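Local atomic coordinates of acetylene hydratase (Pelobacter acetylenicus, PDB entry 2E7Z), a protein that catalyses the hydration of acetylene to acetaldehyde, using a tungsten-bis(molybdopterin guanine dinucleotide) cofactor and one [4Fe-4S] cluster. Residues Gln582-Asp587 with Pro595-Ala600; Trp705-Asp708 with Leu713-Leu716. All blocks are in the same frame, centred on the assembly; numbering follows the deposited sequence.

Both contacts are largely buried and lie on the same side of the chain's centre, contact 2 deeper and contact 1 nearer the periphery, where Glu584 reaches the surface. Their centres are about 13 Å apart, and they touch through Ala600 and Leu716, whose backbones probably share a hydrogen bond, and through Gln582 packed on Trp705. Contact 1 lays a loop turn against strand 596-600 by mostly apolar packing, with no hydrogen bond across; contact 2 pairs two irregular segments, the first starting at the end of a 3-10 segment, by backbone hydrogen bonds. Each also reaches a pterin cofactor molecule: Phe599 meets the guanosine end of one dinucleotide (Ala600 belongs to the same site), Leu716 the pterin of the other.

Contact 1. Residues Gln582-Asp587 with Pro595-Ala600; sequences QTEISD and PLILFA. With MGD (2-amino-5,6-dimercapto-7-methyl-3,7,8a,9-tetrahydro-8-oxa-1,3,9,10-tetraaza-anthracen-4-one guanosine dinucleotide), chain F.
With CG1 of Ile597 anti to its own carbonyl carbon (chi1 -76°) and a second bend at chi2, the CD1 methyl is carried to Thr583, 3.8 Å from Thr583 CA. The extended side chain of Glu584 slants across Ile597, OE1 lying 3.9 Å from Ile597 CG1. No hydrogen bond joins the segments. Thr583 OG1 is hydrogen-bonded to Glu579 OE2 and also accepts from Ile585 N (3.1 Å) and Ser586 N (3.2 Å, 166° at the hydrogen), an ST turn and an ST motif at once. Ser586 OG in turn accepts from Thr583 N at 2.9 Å.

Further along the strand, the C8 edge of the cofactor's guanine meets one face of the Phe599 ring near its rim, CE1 to C8 3.2 Å, with CZ 3.3 Å from ribose C2'. Losing the ring to an alanine here would remove the surface under C8 and C2' and is likely to leave the guanosine freer to shift.

Strand 596-600 runs between strands 720-726 and 668-671 in a mixed sheet of the dinucleotide-binding domain. The turn 582-587 leads directly into helix 588-593, where Asp587 is the N-cap and bonds Leu590 N.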
loop_
_atom_site.group_PDB
_atom_site.type_symbol
_atom_site.label_atom_id
_atom_site.label_comp_id
_atom_site.label_asym_id
_atom_site.label_seq_id
_atom_site.Cartn_x
_atom_site.Cartn_y
_atom_site.Cartn_z
ATOM N N GLN A 582 -2.638 -9.493 22.118
ATOM C CA GLN A 582 -3.285 -10.780 21.868
ATOM C C GLN A 582 -2.318 -11.817 21.323
ATOM O O GLN A 582 -2.355 -12.173 20.140
ATOM C CB GLN A 582 -4.457 -10.642 20.883
ATOM C CG GLN A 582 -5.770 -10.456 21.536
ATOM C CD GLN A 582 -6.965 -10.755 20.635
ATOM O OE1 GLN A 582 -8.097 -10.466 21.005
ATOM N NE2 GLN A 582 -6.723 -11.332 19.460
ATOM N N THR A 583 -1.457 -12.317 22.196
ATOM C CA THR A 583 -0.586 -13.411 21.831
ATOM C C THR A 583 -0.544 -14.402 22.975
ATOM O O THR A 583 -1.166 -14.191 24.023
ATOM C CB THR A 583 0.857 -12.944 21.513
ATOM O OG1 THR A 583 1.547 -12.626 22.733
ATOM C CG2 THR A 583 0.851 -11.728 20.573
ATOM N N GLU A 584 0.212 -15.475 22.780
ATOM C CA GLU A 584 0.384 -16.477 23.832
ATOM C C GLU A 584 1.225 -15.948 24.995
ATOM O O GLU A 584 1.118 -16.459 26.118
ATOM C CB GLU A 584 0.947 -17.777 23.252
ATOM C CG GLU A 584 -0.013 -18.448 22.271
ATOM C CD GLU A 584 0.634 -19.552 21.452
ATOM O OE1 GLU A 584 1.045 -19.279 20.292
ATOM O OE2 GLU A 584 0.730 -20.689 21.975
ATOM N N ILE A 585 2.032 -14.917 24.737
ATOM C CA ILE A 585 2.837 -14.258 25.778
ATOM C C ILE A 585 1.991 -13.278 26.599
ATOM O O ILE A 585 2.019 -13.292 27.833
ATOM C CB ILE A 585 4.084 -13.531 25.179
ATOM C CG1 ILE A 585 4.991 -14.505 24.400
ATOM C CG2 ILE A 585 4.854 -12.730 26.249
ATOM C CD1 ILE A 585 5.547 -15.682 25.208
ATOM N N SER A 586 1.217 -12.435 25.916
ATOM C CA SER A 586 0.469 -11.395 26.594
ATOM C C SER A 586 -0.850 -11.912 27.167
ATOM O O SER A 586 -1.374 -11.337 28.127
ATOM C CB SER A 586 0.202 -10.250 25.624
ATOM O OG SER A 586 -0.449 -10.733 24.465
ATOM N N ASP A 587 -1.395 -12.967 26.561
ATOM C CA ASP A 587 -2.680 -13.513 26.989
ATOM C C ASP A 587 -2.773 -15.032 26.803
ATOM O O ASP A 587 -3.572 -15.533 26.004
ATOM C CB ASP A 587 -3.844 -12.783 26.283
ATOM C CG ASP A 587 -5.152 -12.841 27.082
ATOM O OD1 ASP A 587 -5.319 -13.750 27.933
ATOM O OD2 ASP A 587 -6.019 -11.975 26.849
ATOM N N PRO A 595 -6.088 -20.702 20.011
ATOM C CA PRO A 595 -4.705 -21.172 20.140
ATOM C C PRO A 595 -3.745 -20.760 19.024
ATOM O O PRO A 595 -2.524 -20.955 19.165
ATOM C CB PRO A 595 -4.858 -22.697 20.173
ATOM C CG PRO A 595 -6.100 -22.983 19.453
ATOM C CD PRO A 595 -6.998 -21.761 19.545
ATOM N N LEU A 596 -4.283 -20.206 17.933
ATOM C CA LEU A 596 -3.475 -19.937 16.728
ATOM C C LEU A 596 -3.095 -18.475 16.619
ATOM O O LEU A 596 -3.938 -17.628 16.824
ATOM C CB LEU A 596 -4.236 -20.341 15.470
ATOM C CG LEU A 596 -4.764 -21.779 15.402
ATOM C CD1 LEU A 596 -5.802 -21.938 14.305
ATOM C CD2 LEU A 596 -3.614 -22.779 15.208
ATOM N N ILE A 597 -1.834 -18.184 16.301
ATOM C CA ILE A 597 -1.417 -16.816 15.965
ATOM C C ILE A 597 -1.762 -16.539 14.496
ATOM O O ILE A 597 -1.434 -17.335 13.618
ATOM C CB ILE A 597 0.097 -16.588 16.283
ATOM C CG1 ILE A 597 0.299 -16.420 17.808
ATOM C CG2 ILE A 597 0.682 -15.417 15.502
ATOM C CD1 ILE A 597 -0.250 -15.116 18.411
ATOM N N LEU A 598 -2.445 -15.417 14.245
ATOM C CA LEU A 598 -2.932 -15.091 12.912
ATOM C C LEU A 598 -1.953 -14.327 12.046
ATOM O O LEU A 598 -1.305 -13.390 12.492
ATOM C CB LEU A 598 -4.189 -14.222 13.031
ATOM C CG LEU A 598 -4.930 -13.861 11.733
ATOM C CD1 LEU A 598 -5.672 -15.082 11.219
ATOM C CD2 LEU A 598 -5.888 -12.701 11.999
ATOM N N PHE A 599 -1.920 -14.739 10.781
ATOM C CA PHE A 599 -1.274 -14.005 9.703
ATOM C C PHE A 599 -2.326 -13.791 8.598
ATOM O O PHE A 599 -2.755 -14.746 7.976
ATOM C CB PHE A 599 -0.064 -14.848 9.216
ATOM C CG PHE A 599 0.386 -14.549 7.806
ATOM C CD1 PHE A 599 0.373 -13.247 7.311
ATOM C CD2 PHE A 599 0.896 -15.576 6.994
ATOM C CE1 PHE A 599 0.782 -12.971 6.023
ATOM C CE2 PHE A 599 1.308 -15.301 5.689
ATOM C CZ PHE A 599 1.254 -13.987 5.216
ATOM N N ALA A 600 -2.753 -12.546 8.365
ATOM C CA ALA A 600 -3.636 -12.240 7.231
ATOM C C ALA A 600 -2.804 -11.718 6.071
ATOM O O ALA A 600 -2.110 -10.724 6.223
ATOM C CB ALA A 600 -4.675 -11.181 7.641
HETATM P PB MGD F . 2.618 -11.911 1.238
HETATM O O1B MGD F . 2.690 -12.773 0.005
HETATM O O2B MGD F . 1.265 -11.553 1.782
HETATM O O3B MGD F . 3.394 -10.524 0.992
HETATM O O3A MGD F . 4.288 -9.094 -0.836
HETATM P PA MGD F . 4.754 -10.228 0.192
HETATM O O1A MGD F . 5.653 -9.577 1.212
HETATM O O2A MGD F . 5.287 -11.396 -0.617
HETATM O "O5'" MGD F . 3.461 -12.633 2.406
HETATM C "C5'" MGD F . 4.778 -13.032 2.075
HETATM C "C4'" MGD F . 5.449 -13.624 3.301
HETATM O "O4'" MGD F . 5.347 -12.713 4.401
HETATM C "C3'" MGD F . 4.774 -14.924 3.728
HETATM O "O3'" MGD F . 5.663 -16.014 3.479
HETATM C "C2'" MGD F . 4.511 -14.754 5.208
HETATM O "O2'" MGD F . 4.875 -15.880 6.003
HETATM C "C1'" MGD F . 5.386 -13.551 5.540
HETATM N N9 MGD F . 4.990 -12.860 6.783
HETATM C C8 MGD F . 3.751 -12.682 7.277
HETATM N N7 MGD F . 3.766 -11.991 8.446
HETATM C C5 MGD F . 5.071 -11.744 8.721
HETATM C C6 MGD F . 5.832 -11.065 9.791
HETATM O O6 MGD F . 5.245 -10.581 10.783
HETATM N N1 MGD F . 7.167 -11.007 9.674
HETATM C C2 MGD F . 7.840 -11.534 8.631
HETATM N N2 MGD F . 9.189 -11.416 8.590
HETATM N N3 MGD F . 7.203 -12.171 7.608
HETATM C C4 MGD F . 5.863 -12.298 7.613
HETATM C C10 MGD F . 3.369 -8.043 -0.544
HETATM C C11 MGD F . 3.168 -7.371 -1.899
HETATM O O11 MGD F . 2.831 -8.371 -2.874
HETATM C C12 MGD F . 2.129 -6.268 -1.878
HETATM S S12 MGD F . 1.952 -5.279 -0.513
HETATM C C13 MGD F . 1.330 -6.046 -2.936
HETATM S S13 MGD F . 0.271 -4.713 -3.028
HETATM C C14 MGD F . 1.302 -6.993 -4.091
HETATM N N15 MGD F . 0.170 -7.904 -3.973
HETATM C C16 MGD F . 0.153 -8.987 -4.781
HETATM C C17 MGD F . -1.066 -9.773 -5.068
HETATM O O17 MGD F . -2.166 -9.471 -4.551
HETATM N N18 MGD F . -0.949 -10.833 -5.889
HETATM C C19 MGD F . 0.223 -11.205 -6.446
HETATM N N19 MGD F . 0.241 -12.276 -7.267
HETATM N N20 MGD F . 1.384 -10.537 -6.222
HETATM C C21 MGD F . 1.401 -9.455 -5.417
HETATM N N22 MGD F . 2.550 -8.797 -5.186
HETATM C C23 MGD F . 2.616 -7.784 -4.153
#

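Contact 2. Residues Trp705-Asp708 with Leu713-Leu716; sequences WNLD and LPNL. With MGD (2-amino-5,6-dimercapto-7-methyl-3,7,8a,9-tetrahydro-8-oxa-1,3,9,10-tetraaza-anthracen-4-one guanosine dinucleotide), chain E.
Segments 705-708 and 713-716 are joined by a single beta bridge between Leu707 and Pro714, flanked by two backbone hydrogen bonds whose carbonyls point almost straight at their donors, Asn715 N to Asn706 O (2.9 Å) and Asp708 N to Leu713 O (2.8 Å).

Leu707 sets its CD2 methyl against the CA-CB side of Pro714, 3.5 Å from Pro714 CA and 3.9 Å from Pro714 CB. Asp708 CB lies 3.8 Å from Leu713 CD1, while CG, anti to the backbone N (chi1 179°), carries the carboxylate on, OD2 to Cys301 N and OD1 to Gln711 N within the connecting turn. The bridge closes a short loop that leads into strand 720-726, the neighbour of strand 596-600 in the mixed sheet of the C-terminal dinucleotide-binding domain, a domain of the double-psi beta-barrel clan.

Asn706 and Asn715 cross at about a right angle, their amide planes 76° apart. Asn715 is fixed from beyond the pair: its OD1 accepts from Lys298 N and its ND2 donates to Gly718 O. Lys298 NZ in turn bonds the carbonyls of Trp705 and Leu707, tying segment 705-708 to the same neighbour. Past the bridge, Leu716 brings its CD2 methyl to 3.4 Å from pterin N18 of the second cofactor molecule.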
loop_
_atom_site.group_PDB
_atom_site.type_symbol
_atom_site.label_atom_id
_atom_site.label_comp_id
_atom_site.label_asym_id
_atom_site.label_seq_id
_atom_site.Cartn_x
_atom_site.Cartn_y
_atom_site.Cartn_z
ATOM N N TRP A 705 -6.570 -1.264 20.896
ATOM C CA TRP A 705 -5.638 -2.338 21.279
ATOM C C TRP A 705 -4.959 -2.975 20.058
ATOM O O TRP A 705 -3.809 -3.413 20.158
ATOM C CB TRP A 705 -6.313 -3.393 22.179
ATOM C CG TRP A 705 -7.316 -4.241 21.463
ATOM C CD1 TRP A 705 -8.672 -4.078 21.463
ATOM C CD2 TRP A 705 -7.044 -5.387 20.650
ATOM N NE1 TRP A 705 -9.262 -5.052 20.690
ATOM C CE2 TRP A 705 -8.289 -5.867 20.172
ATOM C CE3 TRP A 705 -5.870 -6.061 20.278
ATOM C CZ2 TRP A 705 -8.401 -6.977 19.317
ATOM C CZ3 TRP A 705 -5.973 -7.167 19.432
ATOM C CH2 TRP A 705 -7.231 -7.631 18.981
ATOM N N ASN A 706 -5.644 -3.000 18.904
ATOM C CA ASN A 706 -5.095 -3.627 17.698
ATOM C C ASN A 706 -4.518 -2.647 16.677
ATOM O O ASN A 706 -4.249 -3.048 15.538
ATOM C CB ASN A 706 -6.154 -4.503 16.998
ATOM C CG ASN A 706 -5.548 -5.445 15.966
ATOM O OD1 ASN A 706 -6.047 -5.574 14.826
ATOM N ND2 ASN A 706 -4.509 -6.121 16.340
ATOM N N LEU A 707 -4.392 -1.379 17.061
ATOM C CA LEU A 707 -3.772 -0.349 16.204
ATOM C C LEU A 707 -2.358 0.005 16.615
ATOM O O LEU A 707 -2.058 0.126 17.806
ATOM C CB LEU A 707 -4.615 0.936 16.132
ATOM C CG LEU A 707 -6.057 0.749 15.622
ATOM C CD1 LEU A 707 -6.723 2.126 15.573
ATOM C CD2 LEU A 707 -6.098 0.086 14.242
ATOM N N ASP A 708 -1.487 0.153 15.626
ATOM C CA ASP A 708 -0.180 0.780 15.864
ATOM C C ASP A 708 -0.447 2.142 16.517
ATOM O O ASP A 708 -1.186 2.958 15.982
ATOM C CB ASP A 708 0.565 0.901 14.529
ATOM C CG ASP A 708 1.917 1.546 14.665
ATOM O OD1 ASP A 708 2.018 2.792 14.517
ATOM O OD2 ASP A 708 2.888 0.789 14.895
ATOM N N LEU A 713 -2.747 2.462 12.142
ATOM C CA LEU A 713 -3.018 1.387 11.191
ATOM C C LEU A 713 -3.238 0.091 11.960
ATOM O O LEU A 713 -2.735 -0.056 13.079
ATOM C CB LEU A 713 -1.872 1.258 10.173
ATOM C CG LEU A 713 -0.435 1.060 10.686
ATOM C CD1 LEU A 713 -0.174 -0.391 11.036
ATOM C CD2 LEU A 713 0.589 1.514 9.642
ATOM N N PRO A 714 -4.012 -0.837 11.398
ATOM C CA PRO A 714 -4.312 -2.082 12.085
ATOM C C PRO A 714 -3.225 -3.153 11.980
ATOM O O PRO A 714 -2.529 -3.281 10.963
ATOM C CB PRO A 714 -5.589 -2.557 11.379
ATOM C CG PRO A 714 -5.389 -2.087 9.953
ATOM C CD PRO A 714 -4.742 -0.714 10.117
ATOM N N ASN A 715 -3.130 -3.942 13.039
ATOM C CA ASN A 715 -2.226 -5.062 13.094
ATOM C C ASN A 715 -2.885 -6.269 12.389
ATOM O O ASN A 715 -4.027 -6.646 12.719
ATOM C CB ASN A 715 -1.931 -5.348 14.566
ATOM C CG ASN A 715 -1.245 -6.677 14.779
ATOM O OD1 ASN A 715 -0.013 -6.751 14.819
ATOM N ND2 ASN A 715 -2.036 -7.736 14.912
ATOM N N LEU A 716 -2.155 -6.886 11.445
ATOM C CA LEU A 716 -2.626 -8.026 10.633
ATOM C C LEU A 716 -1.687 -9.229 10.674
ATOM O O LEU A 716 -2.060 -10.328 10.253
ATOM C CB LEU A 716 -2.729 -7.619 9.147
ATOM C CG LEU A 716 -4.029 -7.033 8.678
ATOM C CD1 LEU A 716 -4.191 -5.583 9.207
ATOM C CD2 LEU A 716 -4.098 -7.121 7.152
HETATM P PB MGD E . -8.504 -3.593 -3.813
HETATM O O1B MGD E . -9.031 -3.335 -2.423
HETATM O O2B MGD E . -8.570 -4.959 -4.391
HETATM O O3B MGD E . -6.969 -3.148 -3.947
HETATM O O3A MGD E . -5.646 -1.883 -2.227
HETATM P PA MGD E . -6.238 -1.735 -3.720
HETATM O O1A MGD E . -5.151 -1.696 -4.752
HETATM O O2A MGD E . -7.238 -0.620 -3.642
HETATM O "O5'" MGD E . -9.298 -2.571 -4.776
HETATM C "C5'" MGD E . -8.761 -2.267 -6.052
HETATM C "C4'" MGD E . -9.947 -2.000 -6.957
HETATM O "O4'" MGD E . -9.437 -1.397 -8.157
HETATM C "C3'" MGD E . -10.641 -3.266 -7.450
HETATM O "O3'" MGD E . -12.036 -3.192 -7.111
HETATM C "C2'" MGD E . -10.422 -3.320 -8.977
HETATM O "O2'" MGD E . -11.506 -3.859 -9.760
HETATM C "C1'" MGD E . -10.214 -1.861 -9.284
HETATM N N9 MGD E . -9.378 -1.551 -10.454
HETATM C C8 MGD E . -8.254 -2.191 -10.862
HETATM N N7 MGD E . -7.701 -1.562 -11.911
HETATM C C5 MGD E . -8.443 -0.455 -12.135
HETATM C C6 MGD E . -8.429 0.655 -13.072
HETATM O O6 MGD E . -7.542 0.756 -13.945
HETATM N N1 MGD E . -9.393 1.578 -12.914
HETATM C C2 MGD E . -10.397 1.501 -12.047
HETATM N N2 MGD E . -11.310 2.513 -11.998
HETATM N N3 MGD E . -10.477 0.508 -11.165
HETATM C C4 MGD E . -9.534 -0.456 -11.180
HETATM C C10 MGD E . -4.375 -2.516 -2.075
HETATM C C11 MGD E . -3.897 -2.200 -0.674
HETATM O O11 MGD E . -4.790 -2.888 0.201
HETATM C C12 MGD E . -2.479 -2.681 -0.488
HETATM S S12 MGD E . -1.298 -2.173 -1.616
HETATM C C13 MGD E . -2.139 -3.437 0.569
HETATM S S13 MGD E . -0.580 -4.102 0.744
HETATM C C14 MGD E . -3.099 -3.780 1.666
HETATM N N15 MGD E . -3.472 -5.186 1.651
HETATM C C16 MGD E . -4.432 -5.512 2.563
HETATM C C17 MGD E . -4.528 -6.816 3.233
HETATM O O17 MGD E . -3.691 -7.715 2.995
HETATM N N18 MGD E . -5.534 -6.997 4.112
HETATM C C19 MGD E . -6.452 -6.040 4.402
HETATM N N19 MGD E . -7.441 -6.285 5.287
HETATM N N20 MGD E . -6.434 -4.841 3.806
HETATM C C21 MGD E . -5.474 -4.533 2.925
HETATM N N22 MGD E . -5.455 -3.321 2.367
HETATM C C23 MGD E . -4.341 -2.882 1.553
#